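Long-range contacts in KLLA0B12012p (Kluyveromyces lactis, PDB 6Y3P), which interacts directly with the mRNA decapping enzyme Dcp2 and probably binds ATP through its C-terminal ATP-grasp domain, the part present here: residues W140-P145 with Q152-F157; F230-M235 with S389-V394. One frame throughout, in Å; residues are numbered along the deposited sequence.

Contact 1 of 2, residues W140-P145 with Q152-F157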
ATOM      1  N   TRP A 140     -15.613  11.361  -9.203  1.00 53.19           N
ATOM      2  CA  TRP A 140     -15.357  10.812 -10.537  1.00 51.83           C
ATOM      3  C   TRP A 140     -15.101   9.329 -10.336  1.00 52.21           C
ATOM      4  O   TRP A 140     -14.710   8.895  -9.241  1.00 50.56           O
ATOM      5  CB  TRP A 140     -14.164  11.480 -11.239  1.00 50.34           C
ATOM      6  CG  TRP A 140     -14.370  12.941 -11.531  1.00 51.30           C
ATOM      7  CD1 TRP A 140     -14.619  13.934 -10.628  1.00 54.07           C
ATOM      8  CD2 TRP A 140     -14.380  13.561 -12.821  1.00 51.21           C
ATOM      9  NE1 TRP A 140     -14.783  15.133 -11.277  1.00 53.78           N
ATOM     10  CE2 TRP A 140     -14.627  14.937 -12.623  1.00 55.27           C
ATOM     11  CE3 TRP A 140     -14.216  13.086 -14.129  1.00 52.93           C
ATOM     12  CZ2 TRP A 140     -14.669  15.848 -13.682  1.00 55.14           C
ATOM     13  CZ3 TRP A 140     -14.290  13.982 -15.180  1.00 55.01           C
ATOM     14  CH2 TRP A 140     -14.519  15.343 -14.953  1.00 55.96           C
ATOM     15  N   TRP A 141     -15.397   8.536 -11.364  1.00 46.25           N
ATOM     16  CA  TRP A 141     -15.304   7.095 -11.244  1.00 45.51           C
ATOM     17  C   TRP A 141     -14.769   6.509 -12.486  1.00 51.04           C
ATOM     18  O   TRP A 141     -14.868   7.082 -13.575  1.00 51.04           O
ATOM     19  CB  TRP A 141     -16.699   6.474 -10.970  1.00 44.56           C
ATOM     20  CG  TRP A 141     -17.346   6.973  -9.726  1.00 45.26           C
ATOM     21  CD1 TRP A 141     -18.162   8.060  -9.608  1.00 48.71           C
ATOM     22  CD2 TRP A 141     -17.110   6.497  -8.396  1.00 44.73           C
ATOM     23  NE1 TRP A 141     -18.459   8.285  -8.280  1.00 48.49           N
ATOM     24  CE2 TRP A 141     -17.849   7.319  -7.517  1.00 49.34           C
ATOM     25  CE3 TRP A 141     -16.398   5.412  -7.865  1.00 45.81           C
ATOM     26  CZ2 TRP A 141     -17.932   7.059  -6.141  1.00 48.71           C
ATOM     27  CZ3 TRP A 141     -16.456   5.173  -6.495  1.00 47.31           C
ATOM     28  CH2 TRP A 141     -17.219   5.988  -5.652  1.00 48.22           C
ATOM     29  N   ILE A 142     -14.248   5.333 -12.337  1.00 49.63           N
ATOM     30  CA  ILE A 142     -13.748   4.594 -13.457  1.00 51.46           C
ATOM     31  C   ILE A 142     -14.349   3.181 -13.413  1.00 56.09           C
ATOM     32  O   ILE A 142     -14.494   2.600 -12.330  1.00 55.07           O
ATOM     33  CB  ILE A 142     -12.207   4.728 -13.491  1.00 55.33           C
ATOM     34  CG1 ILE A 142     -11.728   4.719 -14.913  1.00 57.52           C
ATOM     35  CG2 ILE A 142     -11.431   3.756 -12.588  1.00 56.34           C
ATOM     36  CD1 ILE A 142     -10.724   5.626 -15.080  1.00 75.77           C
ATOM     37  N   LEU A 143     -14.860   2.720 -14.572  1.00 54.43           N
ATOM     38  CA  LEU A 143     -15.448   1.395 -14.749  1.00 54.51           C
ATOM     39  C   LEU A 143     -14.367   0.503 -15.380  1.00 63.25           C
ATOM     40  O   LEU A 143     -14.101   0.612 -16.575  1.00 62.15           O
ATOM     41  CB  LEU A 143     -16.724   1.449 -15.605  1.00 54.35           C
ATOM     42  CG  LEU A 143     -17.380   0.082 -15.915  1.00 59.42           C
ATOM     43  CD1 LEU A 143     -18.074  -0.519 -14.689  1.00 59.47           C
ATOM     44  CD2 LEU A 143     -18.309   0.177 -17.099  1.00 58.49           C
ATOM     45  N   LYS A 144     -13.712  -0.337 -14.549  1.00 63.80           N
ATOM     46  CA  LYS A 144     -12.618  -1.218 -14.967  1.00 65.07           C
ATOM     47  C   LYS A 144     -13.132  -2.635 -15.150  1.00 76.23           C
ATOM     48  O   LYS A 144     -13.528  -3.252 -14.152  1.00 75.60           O
ATOM     49  CB  LYS A 144     -11.478  -1.250 -13.921  1.00 65.86           C
ATOM     50  CG  LYS A 144     -10.844   0.083 -13.548  1.00 83.13           C
ATOM     51  CD  LYS A 144     -10.447   0.086 -12.068  1.00 92.02           C
ATOM     52  CE  LYS A 144      -8.953   0.146 -11.830  1.00 99.90           C
ATOM     53  NZ  LYS A 144      -8.304  -1.180 -11.985  1.00104.78           N
ATOM     54  N   PRO A 145     -13.098  -3.205 -16.384  1.00 78.35           N
ATOM     55  CA  PRO A 145     -13.491  -4.609 -16.540  1.00 80.96           C
ATOM     56  C   PRO A 145     -12.354  -5.451 -15.952  1.00 90.46           C
ATOM     57  O   PRO A 145     -11.232  -5.380 -16.463  1.00 90.09           O
ATOM     58  CB  PRO A 145     -13.636  -4.777 -18.061  1.00 83.02           C
ATOM     59  CG  PRO A 145     -13.451  -3.403 -18.653  1.00 86.04           C
ATOM     60  CD  PRO A 145     -12.638  -2.645 -17.668  1.00 80.25           C
ATOM     61  N   GLN A 152     -13.555  -4.372 -22.529  1.00 80.37           N
ATOM     62  CA  GLN A 152     -14.000  -3.376 -23.498  1.00 80.34           C
ATOM     63  C   GLN A 152     -13.409  -1.965 -23.202  1.00 82.70           C
ATOM     64  O   GLN A 152     -13.843  -0.964 -23.790  1.00 82.84           O
ATOM     65  CB  GLN A 152     -15.541  -3.363 -23.594  1.00 82.41           C
ATOM     66  CG  GLN A 152     -16.072  -3.080 -24.999  1.00102.27           C
ATOM     67  CD  GLN A 152     -16.903  -4.221 -25.532  1.00127.75           C
ATOM     68  OE1 GLN A 152     -18.090  -4.368 -25.209  1.00123.39           O
ATOM     69  NE2 GLN A 152     -16.297  -5.053 -26.369  1.00122.77           N
ATOM     70  N   GLY A 153     -12.399  -1.920 -22.326  1.00 76.74           N
ATOM     71  CA  GLY A 153     -11.692  -0.695 -21.967  1.00 75.47           C
ATOM     72  C   GLY A 153     -12.221   0.004 -20.731  1.00 76.43           C
ATOM     73  O   GLY A 153     -13.439   0.047 -20.527  1.00 76.56           O
ATOM     74  N   ILE A 154     -11.301   0.571 -19.908  1.00 69.71           N
ATOM     75  CA  ILE A 154     -11.675   1.268 -18.676  1.00 68.27           C
ATOM     76  C   ILE A 154     -12.208   2.696 -19.036  1.00 67.35           C
ATOM     77  O   ILE A 154     -11.525   3.469 -19.716  1.00 66.53           O
ATOM     78  CB  ILE A 154     -10.610   1.221 -17.520  1.00 71.39           C
ATOM     79  CG1 ILE A 154      -9.576   2.353 -17.581  1.00 71.96           C
ATOM     80  CG2 ILE A 154      -9.907  -0.152 -17.437  1.00 73.07           C
ATOM     81  CD1 ILE A 154      -8.803   2.603 -16.260  1.00 85.28           C
ATOM     82  N   ARG A 155     -13.465   2.985 -18.631  1.00 59.05           N
ATOM     83  CA  ARG A 155     -14.180   4.224 -18.934  1.00 56.77           C
ATOM     84  C   ARG A 155     -14.562   5.076 -17.705  1.00 55.17           C
ATOM     85  O   ARG A 155     -14.920   4.547 -16.648  1.00 52.51           O
ATOM     86  CB  ARG A 155     -15.422   3.919 -19.789  1.00 57.00           C
ATOM     87  CG  ARG A 155     -15.084   3.412 -21.193  1.00 59.83           C
ATOM     88  CD  ARG A 155     -16.306   3.247 -22.073  1.00 71.36           C
ATOM     89  NE  ARG A 155     -16.931   4.529 -22.414  1.00 76.43           N
ATOM     90  CZ  ARG A 155     -18.029   4.667 -23.159  1.00 82.93           C
ATOM     91  NH1 ARG A 155     -18.638   3.601 -23.664  1.00 63.36           N
ATOM     92  NH2 ARG A 155     -18.526   5.874 -23.399  1.00 64.99           N
ATOM     93  N   ILE A 156     -14.494   6.406 -17.879  1.00 49.55           N
ATOM     94  CA  ILE A 156     -14.817   7.420 -16.867  1.00 48.58           C
ATOM     95  C   ILE A 156     -16.296   7.803 -16.927  1.00 51.35           C
ATOM     96  O   ILE A 156     -16.893   7.865 -18.015  1.00 53.49           O
ATOM     97  CB  ILE A 156     -13.880   8.674 -17.003  1.00 51.72           C
ATOM     98  CG1 ILE A 156     -12.452   8.279 -16.693  1.00 52.62           C
ATOM     99  CG2 ILE A 156     -14.275   9.826 -16.051  1.00 52.51           C
ATOM    100  CD1 ILE A 156     -11.471   9.261 -17.095  1.00 69.82           C
ATOM    101  N   PHE A 157     -16.863   8.098 -15.757  1.00 43.91           N
ATOM    102  CA  PHE A 157     -18.238   8.562 -15.577  1.00 43.27           C
ATOM    103  C   PHE A 157     -18.369   9.216 -14.208  1.00 48.56           C
ATOM    104  O   PHE A 157     -17.498   9.040 -13.351  1.00 47.87           O
ATOM    105  CB  PHE A 157     -19.217   7.388 -15.700  1.00 44.79           C
ATOM    106  CG  PHE A 157     -19.135   6.380 -14.574  1.00 44.63           C
ATOM    107  CD1 PHE A 157     -18.200   5.346 -14.609  1.00 45.97           C
ATOM    108  CD2 PHE A 157     -20.023   6.441 -13.498  1.00 43.84           C
ATOM    109  CE1 PHE A 157     -18.126   4.414 -13.575  1.00 45.60           C
ATOM    110  CE2 PHE A 157     -19.971   5.490 -12.483  1.00 46.61           C
ATOM    111  CZ  PHE A 157     -19.025   4.476 -12.528  1.00 44.87           C
TER
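W141 and L143 pair with F157 and R155 in an antiparallel beta ladder. The strand axes approach to 4.5 Å, with N-to-C directions 156° apart. W141 and F157 form one hydrogen-bonded pair, and L143 and R155 form the other. The bond from L143 N to R155 O measures 2.8 Å and is nearly straight. W141 N reaches F157 O at 2.9 Å almost in line with the carbonyl, but its N-H is bent away from that line. I142 and I156 make the non-hydrogen-bonded pair between them.

Side chains alternate between two faces. On one, CB of W141 sits over the F157 ring, toward its rim, 3.4 Å from CZ. The F157 ring is brought there by a chi1 of 68°, which places CG between its own N and carbonyl carbon. The indole itself slides past, so the two rings barely overlap. On the other face, I142 CD1 touches I156 CG1 at 3.6 Å and I154 CD1 at 3.8 Å. I154 CG2 meets P145 CD at the far end.

Helix 160-171 packs on the L143 and F157 face, with I166 and F167 against L143 and L163 against F157; W141 packs on V197 and E108. R155 reaches D252 in a salt bridge and S169 in a hydrogen bond. In the five-stranded antiparallel sheet, this beta hairpin lies between strands 194-200 and 253-254.

Contact 2 of 2, residues F230-M235 with S389-V394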
ATOM      1  N   PHE A 230       5.402   2.359  12.054  1.00 43.23           N
ATOM      2  CA  PHE A 230       6.466   3.263  11.690  1.00 42.73           C
ATOM      3  C   PHE A 230       6.391   3.602  10.226  1.00 48.41           C
ATOM      4  O   PHE A 230       6.377   2.713   9.370  1.00 48.29           O
ATOM      5  CB  PHE A 230       7.823   2.631  11.996  1.00 44.67           C
ATOM      6  CG  PHE A 230       8.070   2.329  13.450  1.00 46.17           C
ATOM      7  CD1 PHE A 230       8.604   3.294  14.295  1.00 49.05           C
ATOM      8  CD2 PHE A 230       7.789   1.073  13.973  1.00 47.80           C
ATOM      9  CE1 PHE A 230       8.845   3.011  15.634  1.00 49.85           C
ATOM     10  CE2 PHE A 230       8.040   0.790  15.308  1.00 51.43           C
ATOM     11  CZ  PHE A 230       8.558   1.764  16.132  1.00 49.39           C
ATOM     12  N   VAL A 231       6.320   4.894   9.937  1.00 44.87           N
ATOM     13  CA  VAL A 231       6.309   5.380   8.566  1.00 43.48           C
ATOM     14  C   VAL A 231       7.721   5.872   8.247  1.00 47.19           C
ATOM     15  O   VAL A 231       8.333   6.595   9.029  1.00 46.86           O
ATOM     16  CB  VAL A 231       5.226   6.460   8.352  1.00 46.77           C
ATOM     17  CG1 VAL A 231       5.359   7.127   6.992  1.00 46.16           C
ATOM     18  CG2 VAL A 231       3.823   5.882   8.528  1.00 45.77           C
ATOM     19  N   TYR A 232       8.251   5.418   7.122  1.00 44.60           N
ATOM     20  CA  TYR A 232       9.550   5.819   6.600  1.00 43.61           C
ATOM     21  C   TYR A 232       9.336   7.101   5.754  1.00 48.45           C
ATOM     22  O   TYR A 232       8.637   7.066   4.734  1.00 46.87           O
ATOM     23  CB  TYR A 232      10.167   4.672   5.771  1.00 42.32           C
ATOM     24  CG  TYR A 232      11.589   4.954   5.350  1.00 41.51           C
ATOM     25  CD1 TYR A 232      12.525   5.449   6.262  1.00 43.55           C
ATOM     26  CD2 TYR A 232      12.008   4.715   4.051  1.00 41.50           C
ATOM     27  CE1 TYR A 232      13.836   5.730   5.875  1.00 43.86           C
ATOM     28  CE2 TYR A 232      13.320   4.980   3.655  1.00 43.06           C
ATOM     29  CZ  TYR A 232      14.229   5.485   4.572  1.00 47.40           C
ATOM     30  OH  TYR A 232      15.520   5.722   4.186  1.00 46.02           O
ATOM     31  N   ASP A 233       9.889   8.231   6.226  1.00 46.52           N
ATOM     32  CA  ASP A 233       9.718   9.557   5.615  1.00 47.07           C
ATOM     33  C   ASP A 233      10.485   9.801   4.314  1.00 50.00           C
ATOM     34  O   ASP A 233      10.269  10.836   3.702  1.00 50.29           O
ATOM     35  CB  ASP A 233      10.021  10.688   6.618  1.00 49.25           C
ATOM     36  CG  ASP A 233       8.805  11.073   7.448  1.00 55.46           C
ATOM     37  OD1 ASP A 233       7.707  10.519   7.189  1.00 53.52           O
ATOM     38  OD2 ASP A 233       8.951  11.925   8.352  1.00 59.63           O
ATOM     39  N   ARG A 234      11.353   8.879   3.894  1.00 44.00           N
ATOM     40  CA  ARG A 234      12.056   9.009   2.622  1.00 42.09           C
ATOM     41  C   ARG A 234      11.213   8.190   1.646  1.00 44.55           C
ATOM     42  O   ARG A 234      11.337   6.965   1.576  1.00 46.25           O
ATOM     43  CB  ARG A 234      13.495   8.503   2.736  1.00 39.51           C
ATOM     44  CG  ARG A 234      14.338   9.301   3.766  1.00 45.64           C
ATOM     45  CD  ARG A 234      15.834   8.993   3.657  1.00 48.70           C
ATOM     46  NE  ARG A 234      16.365   9.337   2.334  1.00 44.60           N
ATOM     47  CZ  ARG A 234      17.529   8.923   1.853  1.00 53.83           C
ATOM     48  NH1 ARG A 234      18.325   8.157   2.592  1.00 39.63           N
ATOM     49  NH2 ARG A 234      17.916   9.282   0.634  1.00 48.81           N
ATOM     50  N   MET A 235      10.240   8.855   1.020  1.00 37.73           N
ATOM     51  CA  MET A 235       9.284   8.207   0.138  1.00 36.74           C
ATOM     52  C   MET A 235       9.662   8.302  -1.353  1.00 43.38           C
ATOM     53  O   MET A 235      10.593   9.016  -1.728  1.00 44.03           O
ATOM     54  CB  MET A 235       7.861   8.709   0.407  1.00 37.57           C
ATOM     55  CG  MET A 235       7.608   9.117   1.839  1.00 39.40           C
ATOM     56  SD  MET A 235       5.878   9.585   2.037  1.00 40.10           S
ATOM     57  CE  MET A 235       5.800   9.785   3.835  1.00 38.35           C
ATOM     58  N   SER A 389      15.030  11.584  13.296  1.00 73.23           N
ATOM     59  CA  SER A 389      14.763  10.297  12.664  1.00 69.00           C
ATOM     60  C   SER A 389      13.776  10.400  11.505  1.00 66.04           C
ATOM     61  O   SER A 389      12.782  11.118  11.597  1.00 64.78           O
ATOM     62  CB  SER A 389      14.230   9.309  13.691  1.00 68.69           C
ATOM     63  OG  SER A 389      14.064   8.022  13.125  1.00 67.90           O
ATOM     64  N   LYS A 390      14.030   9.647  10.438  1.00 58.63           N
ATOM     65  CA  LYS A 390      13.113   9.580   9.304  1.00 56.47           C
ATOM     66  C   LYS A 390      12.198   8.344   9.414  1.00 56.48           C
ATOM     67  O   LYS A 390      11.359   8.124   8.544  1.00 57.29           O
ATOM     68  CB  LYS A 390      13.864   9.667   7.968  1.00 59.33           C
ATOM     69  CG  LYS A 390      14.725  10.928   7.889  1.00 62.47           C
ATOM     70  CD  LYS A 390      14.484  11.736   6.648  1.00 64.04           C
ATOM     71  CE  LYS A 390      15.412  12.921   6.605  1.00 67.82           C
ATOM     72  NZ  LYS A 390      14.876  14.057   7.398  1.00 73.37           N
ATOM     73  N   PHE A 391      12.336   7.571  10.515  1.00 50.53           N
ATOM     74  CA  PHE A 391      11.528   6.386  10.853  1.00 49.10           C
ATOM     75  C   PHE A 391      10.632   6.830  12.004  1.00 52.11           C
ATOM     76  O   PHE A 391      11.028   6.785  13.162  1.00 51.97           O
ATOM     77  CB  PHE A 391      12.431   5.228  11.269  1.00 50.82           C
ATOM     78  CG  PHE A 391      11.849   3.845  11.099  1.00 52.68           C
ATOM     79  CD1 PHE A 391      11.543   3.349   9.830  1.00 54.13           C
ATOM     80  CD2 PHE A 391      11.722   2.987  12.190  1.00 54.63           C
ATOM     81  CE1 PHE A 391      11.076   2.046   9.666  1.00 53.87           C
ATOM     82  CE2 PHE A 391      11.271   1.674  12.019  1.00 56.92           C
ATOM     83  CZ  PHE A 391      10.941   1.218  10.763  1.00 54.39           C
ATOM     84  N   VAL A 392       9.444   7.309  11.668  1.00 47.44           N
ATOM     85  CA  VAL A 392       8.535   7.928  12.625  1.00 47.28           C
ATOM     86  C   VAL A 392       7.425   7.001  13.132  1.00 50.79           C
ATOM     87  O   VAL A 392       6.662   6.449  12.339  1.00 49.72           O
ATOM     88  CB  VAL A 392       7.971   9.221  11.970  1.00 50.31           C
ATOM     89  CG1 VAL A 392       7.076  10.007  12.931  1.00 50.29           C
ATOM     90  CG2 VAL A 392       9.102  10.098  11.425  1.00 49.83           C
ATOM     91  N   GLU A 393       7.305   6.892  14.462  1.00 49.08           N
ATOM     92  CA  GLU A 393       6.249   6.117  15.096  1.00 49.13           C
ATOM     93  C   GLU A 393       4.952   6.916  15.039  1.00 53.52           C
ATOM     94  O   GLU A 393       4.857   7.960  15.690  1.00 54.78           O
ATOM     95  CB  GLU A 393       6.603   5.774  16.527  1.00 51.06           C
ATOM     96  CG  GLU A 393       5.757   4.632  17.046  1.00 61.37           C
ATOM     97  CD  GLU A 393       5.785   4.549  18.551  1.00 81.93           C
ATOM     98  OE1 GLU A 393       4.915   5.176  19.194  1.00 82.04           O
ATOM     99  OE2 GLU A 393       6.734   3.941  19.088  1.00 80.87           O
ATOM    100  N   VAL A 394       3.960   6.422  14.254  1.00 46.63           N
ATOM    101  CA  VAL A 394       2.689   7.109  14.003  1.00 45.55           C
ATOM    102  C   VAL A 394       1.525   6.509  14.794  1.00 51.81           C
ATOM    103  O   VAL A 394       0.468   7.132  14.914  1.00 52.98           O
ATOM    104  CB  VAL A 394       2.376   7.209  12.482  1.00 48.53           C
ATOM    105  CG1 VAL A 394       3.478   7.949  11.748  1.00 47.51           C
ATOM    106  CG2 VAL A 394       2.146   5.826  11.855  1.00 48.48           C
TER
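F230 meets the F391 ring with CB and CG. CB of F230 stands over one face of the F391 ring, offset toward its rim, 3.6 Å from CE2. It makes a CH-pi contact there. The two ring planes are only 6° apart, but they are slid so far that they barely overlap, with centroids 5.0 Å apart. CD1 of Y232 comes to the edge of the F391 ring, near its plane. CG of F391 points away from its own backbone N (chi1 -156°), which helps carry the ring to F230. On the Y232 ring, one face has the backbone N of R234 over its centre. The F230 ring also meets CB and CG of E393, with its plane 75° from the carboxylate.

The backbones run antiparallel. V231 and V392 exchange two hydrogen bonds. The bond from D233 N to K390 O, at 2.7 Å, is almost straight and continues the pairing past V231. On the V231 side of the sheet, V231 CG2 touches V394 CG2 at 3.7 Å. V392 CG2 lies against D233 OD2. Before the strand, S389 OG accepts from F391 N in an ST turn.

Several polar ends find partners beyond the two segments. Y232 OH bonds L362 O, D233 OD1 bonds H301, and R234 has salt bridges to E281 and E365. Backbone bonds and apolar side chains thus join the strands, with E393 to Q228 as a polar link between them; Y232, D233 and R234 tie segment 230-235 to neighbouring elements.

Overall arrangement
Contact 1 closes before contact 2 opens along the chain. Their centres are 35 Å apart, their nearest atoms about 22 Å, and they lie on opposite sides of the chain's centre. They share no sheet. Contact 1 is a local hairpin in the five-stranded antiparallel sheet. Contact 2 joins residues more than 150 positions apart, adding the C-terminal strand 391-396 to strand 228-239 of a second antiparallel sheet, between helices 290-313 and 357-375. It ties the end of the chain back into the fold. Two separate antiparallel sheets agree with the ATP-grasp fold, in which ATP usually binds between two such parts.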